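Local coordinates for protein cytochrome c' (Rhodopseudomonas palustris, PDB 1MQV) that carries a covalently bound high-spin heme c without a sixth ligand and has electron transfer activity, its exact role being unknown, at residues I22-W32 and I96-I106. The protein carries 3 engineered substitutions. Numbering follows the deposited sequence.
Sequences IAAMLKGEAKW and IKDEASLKANI. Engineered in segment 22-32: Trp32 (natural residue Phe).
Trp32, an engineered replacement for the natural Phe, lies against the N-terminal end of helix 99-120 at one end of the cytochrome c' four-helix bundle. Glu99 N sits 3.7 Å above the centre of one indole face, and Asp98 C is over the same face toward the rim; at the edge, Ile96 CG2 is 3.8 Å from Trp32 CH2. With CG anti to the backbone N (chi1 161°), the ring extends past Leu102, whose CB is 3.8 Å from Trp32 CZ3. Leu102 also spreads its branches over helix 4-27: CD2 lies 4.0 Å from Met25 CB, CG meets Leu26 CD2, and CD1 faces Ile22 CG2. With an alanine here the CB beside the indole would remain, but the loss of CG, CD1 and CD2 would probably open a gap between the two helices, facing Ile22, Met25 and Leu26. One turn on, Ile106 extends the apolar seam, with CG1 3.8 Å from Ile22 CG2 and CG2 against Leu26 CD1. The axes of 22-27 and 99-106 cross at -109° and come no closer than 10.7 Å, so between these two helical pieces the side chains bridge the distance. Helix 34-50 also borders the contact: Val37 touches both Met25 and Trp32. The backbone against that indole face is probably steadied by the N-cap of helix 99-120: Asp98 OD1 accepts from Ser101 N (2.8 Å) nearly in line with its C-O bond, and from Ser101 OG at 2.5 Å, 51° out of the carboxylate plane.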
loop_
_atom_site.group_PDB
_atom_site.type_symbol
_atom_site.label_atom_id
_atom_site.label_comp_id
_atom_site.label_asym_id
_atom_site.label_seq_id
_atom_site.Cartn_x
_atom_site.Cartn_y
_atom_site.Cartn_z
ATOM N N ILE A 22 5.626 -3.565 -11.367
ATOM C CA ILE A 22 6.923 -3.191 -10.791
ATOM C C ILE A 22 7.717 -4.469 -10.482
ATOM O O ILE A 22 8.893 -4.575 -10.822
ATOM C CB ILE A 22 6.744 -2.359 -9.513
ATOM C CG1 ILE A 22 6.307 -0.933 -9.910
ATOM C CG2 ILE A 22 8.086 -2.275 -8.728
ATOM C CD1 ILE A 22 5.777 -0.125 -8.752
ATOM N N ALA A 23 7.068 -5.452 -9.879
ATOM C CA ALA A 23 7.753 -6.699 -9.588
ATOM C C ALA A 23 8.225 -7.338 -10.903
ATOM O O ALA A 23 9.301 -7.915 -10.961
ATOM C CB ALA A 23 6.823 -7.676 -8.828
ATOM N N ALA A 24 7.428 -7.253 -11.958
ATOM C CA ALA A 24 7.819 -7.857 -13.241
ATOM C C ALA A 24 9.071 -7.192 -13.827
ATOM O O ALA A 24 9.949 -7.844 -14.425
ATOM C CB ALA A 24 6.624 -7.799 -14.235
ATOM N N MET A 25 9.169 -5.887 -13.659
ATOM C CA MET A 25 10.355 -5.192 -14.135
ATOM C C MET A 25 11.558 -5.604 -13.287
ATOM O O MET A 25 12.626 -5.890 -13.825
ATOM C CB MET A 25 10.156 -3.680 -14.046
ATOM C CG MET A 25 9.327 -3.118 -15.167
ATOM S SD MET A 25 8.834 -1.424 -14.834
ATOM C CE MET A 25 7.253 -1.374 -15.794
ATOM N N LEU A 26 11.388 -5.654 -11.964
ATOM C CA LEU A 26 12.505 -6.011 -11.095
ATOM C C LEU A 26 12.999 -7.422 -11.437
ATOM O O LEU A 26 14.181 -7.702 -11.352
ATOM C CB LEU A 26 12.089 -5.937 -9.653
ATOM C CG LEU A 26 11.781 -4.543 -9.134
ATOM C CD1 LEU A 26 11.213 -4.723 -7.744
ATOM C CD2 LEU A 26 13.047 -3.658 -9.113
ATOM N N LYS A 27 12.081 -8.301 -11.821
ATOM C CA LYS A 27 12.445 -9.670 -12.204
ATOM C C LYS A 27 13.073 -9.771 -13.597
ATOM O O LYS A 27 13.675 -10.789 -13.948
ATOM C CB LYS A 27 11.205 -10.568 -12.148
ATOM C CG LYS A 27 10.884 -11.015 -10.737
ATOM C CD LYS A 27 9.426 -11.335 -10.550
ATOM C CE LYS A 27 9.075 -12.682 -11.076
ATOM N NZ LYS A 27 7.599 -12.863 -11.015
ATOM N N GLY A 28 12.947 -8.719 -14.394
ATOM C CA GLY A 28 13.497 -8.754 -15.742
ATOM C C GLY A 28 12.541 -9.425 -16.725
ATOM O O GLY A 28 12.903 -9.746 -17.863
ATOM N N GLU A 29 11.306 -9.620 -16.286
ATOM C CA GLU A 29 10.292 -10.269 -17.100
ATOM C C GLU A 29 9.392 -9.289 -17.846
ATOM O O GLU A 29 8.489 -9.699 -18.581
ATOM C CB GLU A 29 9.473 -11.210 -16.214
ATOM C CG GLU A 29 10.364 -12.043 -15.309
ATOM C CD GLU A 29 9.642 -13.168 -14.604
ATOM O OE1 GLU A 29 8.460 -12.988 -14.242
ATOM O OE2 GLU A 29 10.273 -14.229 -14.398
ATOM N N ALA A 30 9.631 -7.996 -17.645
ATOM C CA ALA A 30 8.896 -6.929 -18.332
ATOM C C ALA A 30 9.894 -5.814 -18.464
ATOM O O ALA A 30 10.687 -5.593 -17.564
ATOM C CB ALA A 30 7.679 -6.457 -17.529
ATOM N N LYS A 31 9.864 -5.112 -19.586
ATOM C CA LYS A 31 10.795 -4.018 -19.840
ATOM C C LYS A 31 10.393 -2.778 -19.035
ATOM O O LYS A 31 9.217 -2.572 -18.746
ATOM C CB LYS A 31 10.770 -3.638 -21.327
ATOM C CG LYS A 31 10.920 -4.781 -22.327
ATOM C CD LYS A 31 9.803 -5.823 -22.201
ATOM C CE LYS A 31 8.402 -5.207 -22.184
ATOM N NZ LYS A 31 7.410 -6.136 -21.545
ATOM N N TRP A 32 11.381 -1.967 -18.674
ATOM C CA TRP A 32 11.146 -0.713 -17.963
ATOM C C TRP A 32 10.137 0.134 -18.754
ATOM O O TRP A 32 10.192 0.168 -19.994
ATOM C CB TRP A 32 12.464 0.052 -17.864
ATOM C CG TRP A 32 12.289 1.477 -17.574
ATOM C CD1 TRP A 32 12.517 2.514 -18.425
ATOM C CD2 TRP A 32 11.921 2.058 -16.318
ATOM N NE1 TRP A 32 12.321 3.705 -17.778
ATOM C CE2 TRP A 32 11.950 3.453 -16.482
ATOM C CE3 TRP A 32 11.565 1.534 -15.061
ATOM C CZ2 TRP A 32 11.641 4.335 -15.444
ATOM C CZ3 TRP A 32 11.259 2.421 -14.025
ATOM C CH2 TRP A 32 11.295 3.794 -14.228
ATOM N N ILE A 96 12.210 7.991 -8.822
ATOM C CA ILE A 96 12.345 6.881 -9.777
ATOM C C ILE A 96 12.097 7.359 -11.218
ATOM O O ILE A 96 10.966 7.525 -11.672
ATOM C CB ILE A 96 11.409 5.706 -9.378
ATOM C CG1 ILE A 96 11.897 5.164 -8.028
ATOM C CG2 ILE A 96 11.454 4.571 -10.465
ATOM C CD1 ILE A 96 11.026 4.044 -7.421
ATOM N N LYS A 97 13.190 7.545 -11.952
ATOM C CA LYS A 97 13.122 8.104 -13.297
ATOM C C LYS A 97 13.671 7.192 -14.405
ATOM O O LYS A 97 13.569 7.514 -15.600
ATOM C CB LYS A 97 13.905 9.421 -13.309
ATOM C CG LYS A 97 15.412 9.178 -13.198
ATOM C CD LYS A 97 16.217 10.453 -13.163
ATOM C CE LYS A 97 16.235 11.035 -11.770
ATOM N NZ LYS A 97 17.013 12.299 -11.715
ATOM N N ASP A 98 14.271 6.078 -14.002
ATOM C CA ASP A 98 14.828 5.112 -14.944
ATOM C C ASP A 98 14.950 3.783 -14.237
ATOM O O ASP A 98 14.677 3.725 -13.050
ATOM C CB ASP A 98 16.195 5.571 -15.457
ATOM C CG ASP A 98 17.152 5.988 -14.348
ATOM O OD1 ASP A 98 17.081 5.449 -13.231
ATOM O OD2 ASP A 98 18.015 6.853 -14.613
ATOM N N GLU A 99 15.388 2.736 -14.945
ATOM C CA GLU A 99 15.494 1.407 -14.355
ATOM C C GLU A 99 16.463 1.337 -13.214
ATOM O O GLU A 99 16.225 0.661 -12.210
ATOM C CB GLU A 99 15.853 0.361 -15.409
ATOM C CG GLU A 99 15.857 -1.038 -14.803
ATOM C CD GLU A 99 15.549 -2.102 -15.813
ATOM O OE1 GLU A 99 15.061 -1.746 -16.913
ATOM O OE2 GLU A 99 15.784 -3.290 -15.501
ATOM N N ALA A 100 17.565 2.056 -13.343
ATOM C CA ALA A 100 18.528 2.054 -12.280
ATOM C C ALA A 100 17.960 2.621 -10.984
ATOM O O ALA A 100 18.215 2.046 -9.927
ATOM C CB ALA A 100 19.768 2.839 -12.705
ATOM N N SER A 101 17.233 3.742 -11.058
ATOM C CA SER A 101 16.653 4.359 -9.850
ATOM C C SER A 101 15.474 3.515 -9.326
ATOM O O SER A 101 15.201 3.520 -8.132
ATOM C CB SER A 101 16.244 5.841 -10.084
ATOM O OG SER A 101 15.566 6.026 -11.305
ATOM N N LEU A 102 14.762 2.835 -10.214
ATOM C CA LEU A 102 13.729 1.890 -9.730
ATOM C C LEU A 102 14.435 0.821 -8.846
ATOM O O LEU A 102 13.985 0.540 -7.743
ATOM C CB LEU A 102 13.061 1.186 -10.900
ATOM C CG LEU A 102 12.189 0.004 -10.473
ATOM C CD1 LEU A 102 10.966 0.538 -9.739
ATOM C CD2 LEU A 102 11.751 -0.840 -11.697
ATOM N N LYS A 103 15.536 0.222 -9.316
ATOM C CA LYS A 103 16.239 -0.773 -8.501
ATOM C C LYS A 103 16.832 -0.190 -7.191
ATOM O O LYS A 103 16.851 -0.840 -6.152
ATOM C CB LYS A 103 17.359 -1.469 -9.309
ATOM C CG LYS A 103 16.819 -2.393 -10.465
ATOM C CD LYS A 103 17.925 -2.782 -11.389
ATOM C CE LYS A 103 17.382 -3.627 -12.510
ATOM N NZ LYS A 103 18.463 -3.782 -13.518
ATOM N N ALA A 104 17.282 1.043 -7.224
ATOM C CA ALA A 104 17.871 1.591 -6.012
ATOM C C ALA A 104 16.839 2.093 -5.007
ATOM O O ALA A 104 17.035 1.960 -3.803
ATOM C CB ALA A 104 18.820 2.739 -6.367
ATOM N N ASN A 105 15.725 2.620 -5.508
ATOM C CA ASN A 105 14.728 3.267 -4.649
ATOM C C ASN A 105 13.384 2.623 -4.316
ATOM O O ASN A 105 12.687 3.047 -3.371
ATOM C CB ASN A 105 14.473 4.649 -5.205
ATOM C CG ASN A 105 15.731 5.499 -5.170
ATOM O OD1 ASN A 105 16.388 5.567 -4.146
ATOM N ND2 ASN A 105 16.086 6.111 -6.288
ATOM N N ILE A 106 13.040 1.579 -5.039
ATOM C CA ILE A 106 11.721 0.979 -4.823
ATOM C C ILE A 106 11.582 0.309 -3.461
ATOM O O ILE A 106 10.472 0.250 -2.910
ATOM C CB ILE A 106 11.380 -0.024 -5.986
ATOM C CG1 ILE A 106 9.851 -0.300 -6.029
ATOM C CG2 ILE A 106 12.198 -1.331 -5.833
ATOM C CD1 ILE A 106 9.003 0.975 -6.269
#